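Local atomic coordinates of lipoprotein, putative (Bacillus anthracis, PDB entry 4NOH), a protein that is of unknown function but belongs to an uncharacterised lipoprotein family and may bind lipid. Residues N106-D111 with D117-V122; K57-K62 with P71-P76; F86-Q91 with D111-T116; K149-I154 with E161-V166. All coordinates share one frame; numbering follows the deposited sequence. Where two conformers were deposited one is given.

How the contacts relate
From the N terminus, contact 2 comes first. It closes the hairpin of strands 61-65 and 68-71, next to the end of helix 49-57. Contacts 3 and 1 follow and cross, because their segments alternate along the chain and share Asp111. Contact 3 joins the loop after strand 84-86 to residues 111-116. Contact 1 lays strand 107-109 across strand 118-122, so the three-stranded sheet meets the nine-stranded one. Contacts 1 and 2 touch through the neighbouring strands 61-65 and 107-109 and the Lys62-Asp111 salt bridge. Contact 4 closes last, packing helix 150-156 on edge strand 162-166. Tyr115 of contact 3 reaches it by a probable hydrogen bond to Glu161.

Contact 1. Residues N106-D111 with D117-V122; sequences NVVIGD and DMYAVV
Tyr119 and Ile109 are joined by a water. Water 1 lies 2.7 Å from Tyr119 OH, at the edge of the phenol ring and in its plane. Water 1 also lies 2.9 Å from Ile109 O, to which it can donate. The rest of the contact is packing around the ring. Tyr119 CG sits beside its own backbone N and opposite the carbonyl carbon (chi1 -50°). This sends the ring from strand 118-122 over the backbone of residues 107-109. One ring face covers the carbonyl carbon of Val108. Val107 O approaches obliquely and lies 3.4 Å from Tyr119 CD1. On the Ile109 side the contact is apolar. Ile109 CG1 is 3.7 Å from Tyr119 CE2, and Ile109 CD1 follows along the same side of the ring to reach CD2. Val108 closes in near the hydroxyl, with Val108 CB 3.6 Å from Tyr119 OH. Val108 CG1 lies 4.1 Å from Tyr119 CE1.

The two strands run nearly at right angles (93°), with axes 7.6 Å apart. Strand 118-122 belongs to the nine-stranded mixed sheet. Strand 107-109 is an outer strand of the small antiparallel sheet and packs on Leu61 of its neighbour. Arg113 also touches both Tyr119 and Val108.

All four touching residues are buried. The tyrosine fills the join between the sheets with its apolar ring, while its hydroxyl has a water partner instead of a direct protein bond across the contact. The water ties that hydroxyl to the strand backbone and probably limits swinging of the hydroxyl end.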
loop_
_atom_site.group_PDB
_atom_site.type_symbol
_atom_site.label_atom_id
_atom_site.label_comp_id
_atom_site.label_asym_id
_atom_site.label_seq_id
_atom_site.Cartn_x
_atom_site.Cartn_y
_atom_site.Cartn_z
ATOM N N ASN A 106 -5.783 10.478 7.556
ATOM C CA ASN A 106 -6.413 9.238 7.158
ATOM C C ASN A 106 -6.255 9.025 5.663
ATOM O O ASN A 106 -7.132 9.394 4.849
ATOM C CB ASN A 106 -7.883 9.224 7.561
ATOM C CG ASN A 106 -8.521 7.878 7.366
ATOM O OD1 ASN A 106 -7.827 6.884 7.084
ATOM N ND2 ASN A 106 -9.840 7.806 7.533
ATOM N N VAL A 107 -5.132 8.415 5.307
ATOM C CA VAL A 107 -4.776 8.099 3.926
ATOM C C VAL A 107 -4.604 6.582 3.844
ATOM O O VAL A 107 -4.089 5.963 4.762
ATOM C CB VAL A 107 -3.478 8.805 3.531
ATOM C CG1 VAL A 107 -2.997 8.364 2.147
ATOM C CG2 VAL A 107 -3.621 10.310 3.604
ATOM N N VAL A 108 -5.113 6.001 2.764
ATOM C CA VAL A 108 -5.044 4.572 2.549
ATOM C C VAL A 108 -4.396 4.271 1.201
ATOM O O VAL A 108 -4.202 5.147 0.385
ATOM C CB VAL A 108 -6.472 3.923 2.592
ATOM C CG1 VAL A 108 -7.130 4.106 3.973
ATOM C CG2 VAL A 108 -7.377 4.484 1.501
ATOM N N ILE A 109 -4.020 3.016 0.994
ATOM C CA ILE A 109 -3.569 2.568 -0.323
ATOM C C ILE A 109 -4.820 2.101 -1.087
ATOM O O ILE A 109 -5.636 1.303 -0.582
ATOM C CB ILE A 109 -2.561 1.422 -0.239
ATOM C CG1 ILE A 109 -1.235 1.962 0.330
ATOM C CG2 ILE A 109 -2.329 0.805 -1.621
ATOM C CD1 ILE A 109 -0.237 0.889 0.714
ATOM N N GLY A 110 -4.994 2.592 -2.305
ATOM C CA GLY A 110 -6.174 2.217 -3.061
ATOM C C GLY A 110 -7.426 2.876 -2.530
ATOM O O GLY A 110 -7.387 4.001 -1.991
ATOM N N ASP A 111 -8.549 2.182 -2.642
ATOM C CA ASP A 111 -9.840 2.810 -2.349
ATOM C C ASP A 111 -10.484 2.448 -1.023
ATOM O O ASP A 111 -11.559 2.971 -0.668
ATOM C CB ASP A 111 -10.802 2.546 -3.513
ATOM C CG ASP A 111 -10.321 3.150 -4.849
ATOM O OD1 ASP A 111 -9.232 3.725 -4.931
ATOM O OD2 ASP A 111 -11.059 3.045 -5.849
ATOM N N ASP A 117 -3.721 -1.820 9.281
ATOM C CA ASP A 117 -4.471 -0.801 9.975
ATOM C C ASP A 117 -3.898 0.601 9.691
ATOM O O ASP A 117 -4.651 1.558 9.463
ATOM C CB ASP A 117 -4.433 -1.062 11.467
ATOM C CG ASP A 117 -5.093 -2.335 11.829
ATOM O OD1 ASP A 117 -6.337 -2.402 11.674
ATOM O OD2 ASP A 117 -4.432 -3.235 12.372
HETATM N N MSE A 118 -2.569 0.721 9.713
HETATM C CA MSE A 118 -1.866 2.004 9.537
HETATM C C MSE A 118 -0.816 1.845 8.471
HETATM O O MSE A 118 -0.426 0.722 8.090
HETATM C CB MSE A 118 -1.157 2.424 10.831
HETATM C CG MSE A 118 -2.158 2.408 11.960
HETATM SE SE MSE A 118 -1.345 3.142 13.573
HETATM C CE MSE A 118 -0.179 1.621 14.009
ATOM N N TYR A 119 -0.318 2.968 7.980
ATOM C CA TYR A 119 0.700 3.017 6.935
ATOM C C TYR A 119 1.759 3.990 7.414
ATOM O O TYR A 119 1.442 5.062 7.881
ATOM C CB TYR A 119 0.122 3.520 5.631
ATOM C CG TYR A 119 -1.147 2.830 5.173
ATOM C CD1 TYR A 119 -2.360 3.194 5.706
ATOM C CD2 TYR A 119 -1.131 1.816 4.209
ATOM C CE1 TYR A 119 -3.519 2.610 5.310
ATOM C CE2 TYR A 119 -2.321 1.220 3.791
ATOM C CZ TYR A 119 -3.502 1.623 4.364
ATOM O OH TYR A 119 -4.686 1.075 3.982
ATOM N N ALA A 120 3.012 3.632 7.317
ATOM C CA ALA A 120 4.086 4.535 7.770
ATOM C C ALA A 120 5.076 4.756 6.655
ATOM O O ALA A 120 5.319 3.859 5.855
ATOM C CB ALA A 120 4.785 3.988 8.995
ATOM N N VAL A 121 5.641 5.961 6.589
ATOM C CA VAL A 121 6.664 6.249 5.612
ATOM C C VAL A 121 7.844 6.808 6.370
ATOM O O VAL A 121 7.705 7.784 7.108
ATOM C CB VAL A 121 6.188 7.207 4.517
ATOM C CG1 VAL A 121 7.263 7.391 3.454
ATOM C CG2 VAL A 121 4.880 6.717 3.884
ATOM N N VAL A 122 8.998 6.203 6.138
ATOM C CA VAL A 122 10.246 6.632 6.784
ATOM C C VAL A 122 11.342 6.872 5.734
ATOM O O VAL A 122 11.189 6.529 4.587
ATOM C CB VAL A 122 10.741 5.589 7.809
ATOM C CG1 VAL A 122 9.724 5.414 8.946
ATOM C CG2 VAL A 122 11.045 4.251 7.151
HETATM O O HOH W 1 -5.036 -0.352 1.708
#

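Contact 2. Residues K57-K62 with P71-P76; sequences KENMLK and PIKALP
Ile72 and Leu61 make the backbone hydrogen bond of this contact. Ile72 N donates to Leu61 O at 3.0 Å with an N-H...O angle of 163°. Leu61 O has further company. Pro71 CA makes a CA-H...O contact to Leu61 O at 3.4 Å. Water 2 donates to Leu61 O at 2.7 Å and also donates to Ile72 O, so the water bridges the two segments. Next to this bond, Lys62 and Pro71 form an antiparallel non-hydrogen-bonded pair.

The rest is largely apolar packing. Leu61 CB meets Ile72 CG1 at 4.0 Å. Farther along, Leu61 CD1 comes within 4.3 Å of Leu75 CD1. Asn59 CB rests on Pro71 CB at 3.8 Å. The extended Lys62 chain runs beside the Pro71 ring and points the same way, with Lys62 CE 4.2 Å from Pro71 CG.

The charged end of Lys62 looks elsewhere. Its NZ makes a salt bridge to Asp111 and a hydrogen bond to Glu167 O, so the proline packs on its aliphatic part.

Asn59 has a positive phi (58°) and is the C-prime residue of a Schellman motif. Met60 N bonds to Met55 O and Asn59 N to Val56 O. This motif ends helix 49-57 and turns the chain into strand 61-65, whose antiparallel hairpin with strand 68-71 is closed here.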
loop_
_atom_site.group_PDB
_atom_site.type_symbol
_atom_site.label_atom_id
_atom_site.label_comp_id
_atom_site.label_asym_id
_atom_site.label_seq_id
_atom_site.Cartn_x
_atom_site.Cartn_y
_atom_site.Cartn_z
ATOM N N LYS A 57 2.895 9.044 -7.372
ATOM C CA LYS A 57 2.886 9.254 -8.821
ATOM C C LYS A 57 1.880 8.345 -9.506
ATOM O O LYS A 57 1.412 8.686 -10.602
ATOM C CB LYS A 57 4.287 9.105 -9.414
ATOM C CG LYS A 57 5.199 10.261 -9.059
ATOM C CD LYS A 57 6.566 10.179 -9.720
ATOM C CE LYS A 57 7.357 8.986 -9.212
ATOM N NZ LYS A 57 8.768 8.989 -9.684
ATOM N N GLU A 58 1.509 7.217 -8.882
ATOM C CA GLU A 58 0.452 6.343 -9.439
ATOM C C GLU A 58 -0.916 6.635 -8.840
ATOM O O GLU A 58 -1.869 5.886 -9.070
ATOM C CB GLU A 58 0.762 4.860 -9.241
ATOM C CG GLU A 58 2.108 4.467 -9.773
ATOM C CD GLU A 58 2.301 4.871 -11.212
ATOM O OE1 GLU A 58 1.347 4.731 -12.020
ATOM O OE2 GLU A 58 3.411 5.339 -11.524
ATOM N N ASN A 59 -1.022 7.716 -8.071
ATOM C CA ASN A 59 -2.278 8.122 -7.438
ATOM C C ASN A 59 -2.815 7.029 -6.539
ATOM O O ASN A 59 -4.028 6.878 -6.397
ATOM C CB ASN A 59 -3.340 8.543 -8.478
ATOM C CG ASN A 59 -3.030 9.884 -9.143
ATOM O OD1 ASN A 59 -1.958 10.437 -8.994
ATOM N ND2 ASN A 59 -3.997 10.409 -9.873
HETATM N N MSE A 60 -1.915 6.281 -5.892
HETATM C CA MSE A 60 -2.344 5.132 -5.086
HETATM C C MSE A 60 -2.461 5.358 -3.618
HETATM O O MSE A 60 -2.976 4.501 -2.913
HETATM C CB MSE A 60 -1.452 3.910 -5.397
HETATM C CG MSE A 60 -1.946 3.150 -6.630
HETATM SE SE MSE A 60 -3.827 2.464 -6.452
HETATM C CE MSE A 60 -4.574 3.541 -7.894
ATOM N N LEU A 61 -1.943 6.480 -3.138
ATOM C CA LEU A 61 -2.144 6.896 -1.752
ATOM C C LEU A 61 -3.298 7.864 -1.782
ATOM O O LEU A 61 -3.211 8.932 -2.377
ATOM C CB LEU A 61 -0.890 7.485 -1.127
ATOM C CG LEU A 61 0.201 6.478 -0.729
ATOM C CD1 LEU A 61 1.469 7.213 -0.386
ATOM C CD2 LEU A 61 -0.235 5.659 0.484
ATOM N N LYS A 62 -4.378 7.523 -1.108
ATOM C CA LYS A 62 -5.596 8.307 -1.202
ATOM C C LYS A 62 -6.163 8.719 0.143
ATOM O O LYS A 62 -6.289 7.896 1.041
ATOM C CB LYS A 62 -6.671 7.481 -1.953
ATOM C CG LYS A 62 -6.222 6.941 -3.320
ATOM C CD LYS A 62 -7.375 6.451 -4.170
ATOM C CE LYS A 62 -6.922 5.946 -5.529
ATOM N NZ LYS A 62 -8.057 5.579 -6.429
ATOM N N PRO A 71 -6.877 10.965 -4.256
ATOM C CA PRO A 71 -5.434 10.793 -4.230
ATOM C C PRO A 71 -4.704 12.025 -3.763
ATOM O O PRO A 71 -5.035 13.157 -4.188
ATOM C CB PRO A 71 -5.068 10.514 -5.687
ATOM C CG PRO A 71 -6.315 10.009 -6.301
ATOM C CD PRO A 71 -7.439 10.692 -5.590
ATOM N N ILE A 72 -3.726 11.796 -2.885
ATOM C CA ILE A 72 -2.866 12.868 -2.443
ATOM C C ILE A 72 -1.969 13.185 -3.629
ATOM O O ILE A 72 -1.656 12.319 -4.451
ATOM C CB ILE A 72 -2.109 12.570 -1.131
ATOM C CG1 ILE A 72 -1.044 11.474 -1.271
ATOM C CG2 ILE A 72 -3.100 12.274 -0.032
ATOM C CD1 ILE A 72 -0.241 11.264 -0.000
ATOM N N LYS A 73 -1.567 14.447 -3.712
ATOM C CA LYS A 73 -0.771 14.942 -4.829
ATOM C C LYS A 73 0.691 15.119 -4.483
ATOM O O LYS A 73 1.530 15.249 -5.364
ATOM C CB LYS A 73 -1.385 16.246 -5.346
ATOM C CG LYS A 73 -2.801 16.057 -5.863
ATOM C CD LYS A 73 -2.813 14.929 -6.903
ATOM C CE LYS A 73 -4.194 14.618 -7.461
ATOM N NZ LYS A 73 -4.108 13.473 -8.411
ATOM N N ALA A 74 0.994 15.104 -3.196
ATOM C CA ALA A 74 2.366 15.225 -2.739
ATOM C C ALA A 74 2.504 14.392 -1.506
ATOM O O ALA A 74 1.549 14.205 -0.759
ATOM C CB ALA A 74 2.695 16.669 -2.419
ATOM N N LEU A 75 3.688 13.850 -1.299
ATOM C CA LEU A 75 3.942 13.108 -0.097
ATOM C C LEU A 75 4.400 14.122 0.928
ATOM O O LEU A 75 5.242 14.971 0.604
ATOM C CB LEU A 75 5.068 12.115 -0.322
ATOM C CG LEU A 75 5.350 11.180 0.834
ATOM C CD1 LEU A 75 4.209 10.188 1.012
ATOM C CD2 LEU A 75 6.656 10.463 0.543
ATOM N N PRO A 76 3.868 14.059 2.155
ATOM C CA PRO A 76 4.388 14.988 3.158
ATOM C C PRO A 76 5.886 14.814 3.373
ATOM O O PRO A 76 6.439 13.729 3.136
ATOM C CB PRO A 76 3.666 14.555 4.430
ATOM C CG PRO A 76 2.401 13.954 3.951
ATOM C CD PRO A 76 2.766 13.241 2.691
HETATM O O HOH W 2 -1.527 9.439 -4.448
#

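Contact 3. Residues F86-Q91 with D111-T116; sequences FAKEEQ and DARKYT
Arg113 lays its guanidinium against Lys88, joining two irregular loops. One loop follows strand 84-86 of the nine-stranded sheet. The other links strand 107-109 of the small antiparallel sheet to strand 118-122.

Arg113 CB points at residues 86-91. With CG opposite the backbone N (chi1 -171°), the chain starts out extended. On the way the aliphatic part of Arg113 passes Val108 and Tyr119. CD carries the chain on to a bend at chi3 (-45°), and NE leads into the flat head group. Arg113 CZ stands 4.0 Å from Lys88 CB, which sits above one face of the guanidinium, offset toward its rim. Arg113 NH1 lies 4.2 Å from Ala87 C in an oblique approach. It is also 3.8 Å from Lys88 N, so the head group borders the backbone where Ala87 joins Lys88.

The two terminal nitrogens are bonded to residues just outside the two loops, NH1 to Asp117 O and NH2 to Asn106 OD1. These bonds hold the group in place, so that a face is presented to Lys88. The contact with the lysine is therefore van der Waals packing on its CB. Its charged end leads away, with Lys88 NZ 5.7 Å from Arg113 NH2, and the like charges probably favour that course. The contact is small and partly buried. Its closest approach is Lys88 CB to Arg113 NH2, at 3.6 Å.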
loop_
_atom_site.group_PDB
_atom_site.type_symbol
_atom_site.label_atom_id
_atom_site.label_comp_id
_atom_site.label_asym_id
_atom_site.label_seq_id
_atom_site.Cartn_x
_atom_site.Cartn_y
_atom_site.Cartn_z
ATOM N N PHE A 86 0.021 7.280 8.673
ATOM C CA PHE A 86 -1.345 7.481 8.245
ATOM C C PHE A 86 -2.217 6.452 8.967
ATOM O O PHE A 86 -1.900 5.274 8.973
ATOM C CB PHE A 86 -1.486 7.236 6.757
ATOM C CG PHE A 86 -0.696 8.194 5.894
ATOM C CD1 PHE A 86 -0.993 9.547 5.891
ATOM C CD2 PHE A 86 0.276 7.717 5.016
ATOM C CE1 PHE A 86 -0.327 10.410 5.043
ATOM C CE2 PHE A 86 0.951 8.593 4.172
ATOM C CZ PHE A 86 0.660 9.933 4.209
ATOM N N ALA A 87 -3.324 6.896 9.552
ATOM C CA ALA A 87 -4.252 5.997 10.235
ATOM C C ALA A 87 -5.650 6.608 10.269
ATOM O O ALA A 87 -5.827 7.799 10.016
ATOM C CB ALA A 87 -3.772 5.718 11.631
ATOM N N LYS A 88 -6.642 5.786 10.603
ATOM C CA LYS A 88 -8.031 6.230 10.629
ATOM C C LYS A 88 -8.261 7.371 11.611
ATOM O O LYS A 88 -9.043 8.280 11.338
ATOM C CB LYS A 88 -8.925 5.058 10.989
ATOM C CG LYS A 88 -10.389 5.423 11.085
ATOM C CD LYS A 88 -11.204 4.268 11.629
ATOM C CE LYS A 88 -12.651 4.688 11.838
ATOM N NZ LYS A 88 -13.251 5.134 10.553
ATOM N N GLU A 89 -7.617 7.273 12.767
ATOM C CA GLU A 89 -7.747 8.258 13.841
ATOM C C GLU A 89 -6.367 8.832 14.134
ATOM O O GLU A 89 -5.361 8.272 13.717
ATOM C CB GLU A 89 -8.263 7.572 15.119
ATOM C CG GLU A 89 -9.494 6.691 14.912
ATOM C CD GLU A 89 -9.988 6.015 16.186
ATOM O OE1 GLU A 89 -11.059 5.350 16.122
ATOM O OE2 GLU A 89 -9.329 6.153 17.255
ATOM N N GLU A 90 -6.329 9.943 14.865
ATOM C CA GLU A 90 -5.062 10.547 15.275
ATOM C C GLU A 90 -4.319 9.523 16.115
ATOM O O GLU A 90 -4.904 8.912 17.009
ATOM C CB GLU A 90 -5.345 11.785 16.137
ATOM C CG GLU A 90 -4.110 12.485 16.701
ATOM C CD GLU A 90 -4.468 13.749 17.461
ATOM O OE1 GLU A 90 -5.478 13.750 18.222
ATOM O OE2 GLU A 90 -3.726 14.739 17.302
ATOM N N GLN A 91 -3.042 9.331 15.813
ATOM C CA GLN A 91 -2.177 8.393 16.515
ATOM C C GLN A 91 -0.842 9.110 16.661
ATOM O O GLN A 91 -0.131 9.261 15.686
ATOM C CB GLN A 91 -1.998 7.112 15.680
ATOM C CG GLN A 91 -3.271 6.312 15.459
ATOM C CD GLN A 91 -3.773 5.615 16.711
ATOM O OE1 GLN A 91 -3.012 5.348 17.638
ATOM N NE2 GLN A 91 -5.062 5.287 16.727
ATOM N N ASP A 111 -8.549 2.182 -2.642
ATOM C CA ASP A 111 -9.840 2.810 -2.349
ATOM C C ASP A 111 -10.484 2.448 -1.023
ATOM O O ASP A 111 -11.559 2.971 -0.668
ATOM C CB ASP A 111 -10.802 2.546 -3.513
ATOM C CG ASP A 111 -10.321 3.150 -4.849
ATOM O OD1 ASP A 111 -9.232 3.725 -4.931
ATOM O OD2 ASP A 111 -11.059 3.045 -5.849
ATOM N N ALA A 112 -9.780 1.637 -0.250
ATOM C CA ALA A 112 -10.254 1.186 1.041
ATOM C C ALA A 112 -9.049 0.744 1.850
ATOM O O ALA A 112 -8.004 0.397 1.289
ATOM C CB ALA A 112 -11.195 0.005 0.844
ATOM N N ARG A 113 -9.199 0.696 3.159
ATOM C CA ARG A 113 -8.158 0.223 4.043
ATOM C C ARG A 113 -8.084 -1.285 3.976
ATOM O O ARG A 113 -8.980 -1.984 4.453
ATOM C CB ARG A 113 -8.485 0.635 5.457
ATOM C CG ARG A 113 -7.327 0.377 6.432
ATOM C CD ARG A 113 -7.691 0.668 7.890
ATOM N NE ARG A 113 -8.392 1.932 7.860
ATOM C CZ ARG A 113 -7.800 3.109 7.735
ATOM N NH1 ARG A 113 -6.479 3.226 7.859
ATOM N NH2 ARG A 113 -8.540 4.164 7.515
ATOM N N LYS A 114 -7.049 -1.810 3.361
ATOM C CA LYS A 114 -6.881 -3.244 3.206
ATOM C C LYS A 114 -5.473 -3.635 3.642
ATOM O O LYS A 114 -4.546 -2.841 3.542
ATOM C CB LYS A 114 -7.111 -3.634 1.738
ATOM C CG LYS A 114 -8.520 -3.421 1.252
ATOM C CD LYS A 114 -9.504 -4.379 1.872
ATOM C CE LYS A 114 -10.893 -4.154 1.337
ATOM N NZ LYS A 114 -11.909 -5.083 1.920
ATOM N N TYR A 115 -5.351 -4.863 4.161
ATOM C CA TYR A 115 -4.067 -5.492 4.507
ATOM C C TYR A 115 -3.382 -4.998 5.778
ATOM O O TYR A 115 -2.580 -5.712 6.372
ATOM C CB TYR A 115 -3.088 -5.415 3.335
ATOM C CG TYR A 115 -1.914 -6.382 3.421
ATOM C CD1 TYR A 115 -2.134 -7.742 3.378
ATOM C CD2 TYR A 115 -0.587 -5.930 3.448
ATOM C CE1 TYR A 115 -1.085 -8.625 3.418
ATOM C CE2 TYR A 115 0.475 -6.837 3.477
ATOM C CZ TYR A 115 0.189 -8.177 3.455
ATOM O OH TYR A 115 1.201 -9.114 3.485
ATOM N N THR A 116 -3.752 -3.816 6.232
ATOM C CA THR A 116 -3.119 -3.231 7.394
ATOM C C THR A 116 -4.095 -2.288 8.091
ATOM O O THR A 116 -5.185 -2.048 7.593
ATOM C CB THR A 116 -1.863 -2.456 6.930
ATOM O OG1 THR A 116 -1.111 -2.000 8.058
ATOM C CG2 THR A 116 -2.231 -1.296 6.042
#

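Contact 4. Residues K149-I154 with E161-V166; sequences KIFPDI and EEAHMV
Phe151 holds its CG opposite the backbone N (chi1 175°), which swings the ring from helix 150-156 onto strand 162-166. Met165, built as selenomethionine, folds back to meet it, bent at chi2 (-76°) and again at chi3. Met165 CG then stands over the centre of one ring face. Met165 CG is 3.9 Å from the Phe151 centroid and only 7° off the ring normal, a CH-pi contact. Met165 SE lies farther out and obliquely, 4.3 Å from the Phe151 centroid, in a Met-aromatic contact. Met165 SE also comes 3.8 Å from Phe151 CG.

The far end of the ring meets the strand backbone. Ala163 O lies at the ring edge, near its plane, 3.7 Å from Phe151 CE1. His164 CA is 3.7 Å from Phe151 CE1. One turn along the helix, Ile154 CG2 packs on Ala163 CB at 3.9 Å. Helix and strand run nearly antiparallel.

Strand 162-166 is an outermost strand of the nine-stranded sheet and bonds to strand 5-10. His164 turns its side chain away from the helix and bonds to Tyr9 OH. Glu162 OE2 accepts the N-H of Ala163 at 2.8 Å through its anti lone pair, and pairs with Lys155 of the helix.

The contact rests on dispersion and CH-pi packing, with the probably positive rim of the ring turned to a carbonyl oxygen. It covers the edge strand with the helix without a direct hydrogen bond between the two segments.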
loop_
_atom_site.group_PDB
_atom_site.type_symbol
_atom_site.label_atom_id
_atom_site.label_comp_id
_atom_site.label_asym_id
_atom_site.label_seq_id
_atom_site.Cartn_x
_atom_site.Cartn_y
_atom_site.Cartn_z
ATOM N N LYS A 149 -14.885 -11.838 -12.930
ATOM C CA LYS A 149 -14.293 -13.159 -12.903
ATOM C C LYS A 149 -12.850 -13.147 -12.372
ATOM O O LYS A 149 -12.512 -13.917 -11.469
ATOM C CB LYS A 149 -14.336 -13.777 -14.312
ATOM C CG LYS A 149 -13.889 -15.236 -14.393
ATOM C CD LYS A 149 -14.932 -16.215 -13.871
ATOM C CE LYS A 149 -14.412 -17.643 -13.939
ATOM N NZ LYS A 149 -15.482 -18.644 -13.658
ATOM N N ILE A 150 -12.010 -12.267 -12.919
ATOM C CA ILE A 150 -10.597 -12.217 -12.522
ATOM C C ILE A 150 -10.442 -11.856 -11.050
ATOM O O ILE A 150 -9.780 -12.559 -10.281
ATOM C CB ILE A 150 -9.802 -11.249 -13.421
ATOM C CG1 ILE A 150 -9.759 -11.815 -14.848
ATOM C CG2 ILE A 150 -8.389 -11.045 -12.891
ATOM C CD1 ILE A 150 -9.137 -10.880 -15.858
ATOM N N PHE A 151 -11.105 -10.789 -10.639
ATOM C CA PHE A 151 -11.004 -10.351 -9.256
ATOM C C PHE A 151 -11.440 -11.439 -8.247
ATOM O O PHE A 151 -10.712 -11.725 -7.299
ATOM C CB PHE A 151 -11.735 -9.026 -9.052
ATOM C CG PHE A 151 -11.756 -8.586 -7.635
ATOM C CD1 PHE A 151 -10.575 -8.293 -6.992
ATOM C CD2 PHE A 151 -12.925 -8.540 -6.921
ATOM C CE1 PHE A 151 -10.572 -7.937 -5.665
ATOM C CE2 PHE A 151 -12.926 -8.153 -5.595
ATOM C CZ PHE A 151 -11.734 -7.860 -4.964
ATOM N N PRO A 152 -12.616 -12.055 -8.447
ATOM C CA PRO A 152 -12.970 -13.096 -7.475
ATOM C C PRO A 152 -12.024 -14.297 -7.490
ATOM O O PRO A 152 -11.834 -14.930 -6.462
ATOM C CB PRO A 152 -14.389 -13.514 -7.872
ATOM C CG PRO A 152 -14.821 -12.622 -8.962
ATOM C CD PRO A 152 -13.722 -11.723 -9.367
ATOM N N ASP A 153 -11.436 -14.596 -8.640
ATOM C CA ASP A 153 -10.500 -15.716 -8.733
ATOM C C ASP A 153 -9.235 -15.395 -7.943
ATOM O O ASP A 153 -8.690 -16.259 -7.251
ATOM C CB ASP A 153 -10.209 -16.079 -10.196
ATOM C CG ASP A 153 -11.403 -16.792 -10.890
ATOM O OD1 ASP A 153 -12.323 -17.304 -10.207
ATOM O OD2 ASP A 153 -11.410 -16.878 -12.134
ATOM N N ILE A 154 -8.797 -14.138 -8.010
ATOM C CA ILE A 154 -7.632 -13.705 -7.222
ATOM C C ILE A 154 -7.942 -13.786 -5.721
ATOM O O ILE A 154 -7.124 -14.248 -4.915
ATOM C CB ILE A 154 -7.166 -12.297 -7.630
ATOM C CG1 ILE A 154 -6.591 -12.346 -9.059
ATOM C CG2 ILE A 154 -6.153 -11.761 -6.627
ATOM C CD1 ILE A 154 -6.264 -11.004 -9.667
ATOM N N GLU A 161 -2.317 -12.452 -0.456
ATOM C CA GLU A 161 -2.957 -12.375 0.874
ATOM C C GLU A 161 -4.223 -11.504 0.913
ATOM O O GLU A 161 -5.128 -11.740 1.738
ATOM C CB GLU A 161 -1.927 -11.857 1.896
ATOM C CG GLU A 161 -0.712 -12.785 2.009
ATOM C CD GLU A 161 0.373 -12.332 2.961
ATOM O OE1 GLU A 161 0.120 -11.497 3.850
ATOM O OE2 GLU A 161 1.505 -12.854 2.824
ATOM N N GLU A 162 -4.288 -10.510 0.022
ATOM C CA GLU A 162 -5.400 -9.594 -0.029
ATOM C C GLU A 162 -5.401 -8.897 -1.381
ATOM O O GLU A 162 -4.375 -8.801 -2.042
ATOM C CB GLU A 162 -5.243 -8.565 1.100
ATOM C CG GLU A 162 -6.373 -7.547 1.223
ATOM C CD GLU A 162 -7.747 -8.176 1.407
ATOM O OE1 GLU A 162 -8.277 -8.140 2.541
ATOM O OE2 GLU A 162 -8.293 -8.756 0.435
ATOM N N ALA A 163 -6.583 -8.475 -1.813
ATOM C CA ALA A 163 -6.740 -7.783 -3.076
ATOM C C ALA A 163 -8.019 -6.983 -3.054
ATOM O O ALA A 163 -8.981 -7.357 -2.400
ATOM C CB ALA A 163 -6.744 -8.764 -4.245
ATOM N N HIS A 164 -8.021 -5.853 -3.762
ATOM C CA HIS A 164 -9.203 -5.019 -3.864
ATOM C C HIS A 164 -9.224 -4.260 -5.169
ATOM O O HIS A 164 -8.165 -3.990 -5.767
ATOM C CB HIS A 164 -9.408 -4.095 -2.632
ATOM C CG HIS A 164 -8.247 -3.206 -2.278
ATOM N ND1 HIS A 164 -8.418 -1.879 -1.956
ATOM C CD2 HIS A 164 -6.931 -3.466 -2.099
ATOM C CE1 HIS A 164 -7.250 -1.356 -1.609
ATOM N NE2 HIS A 164 -6.339 -2.305 -1.659
HETATM N N MSE A 165 -10.430 -3.910 -5.601
HETATM C CA MSE A 165 -10.629 -3.141 -6.815
HETATM C C MSE A 165 -10.387 -1.691 -6.523
HETATM O O MSE A 165 -10.866 -1.144 -5.505
HETATM C CB MSE A 165 -12.073 -3.239 -7.291
HETATM C CG MSE A 165 -12.446 -4.675 -7.651
HETATM SE SE MSE A 165 -11.699 -5.257 -9.374
HETATM C CE MSE A 165 -11.951 -3.705 -10.554
ATOM N N VAL A 166 -9.726 -1.026 -7.456
ATOM C CA VAL A 166 -9.421 0.365 -7.288
ATOM C C VAL A 166 -9.572 1.138 -8.582
ATOM O O VAL A 166 -9.443 0.582 -9.663
ATOM C CB VAL A 166 -7.968 0.563 -6.766
ATOM C CG1 VAL A 166 -7.719 -0.230 -5.484
ATOM C CG2 VAL A 166 -6.912 0.193 -7.819
#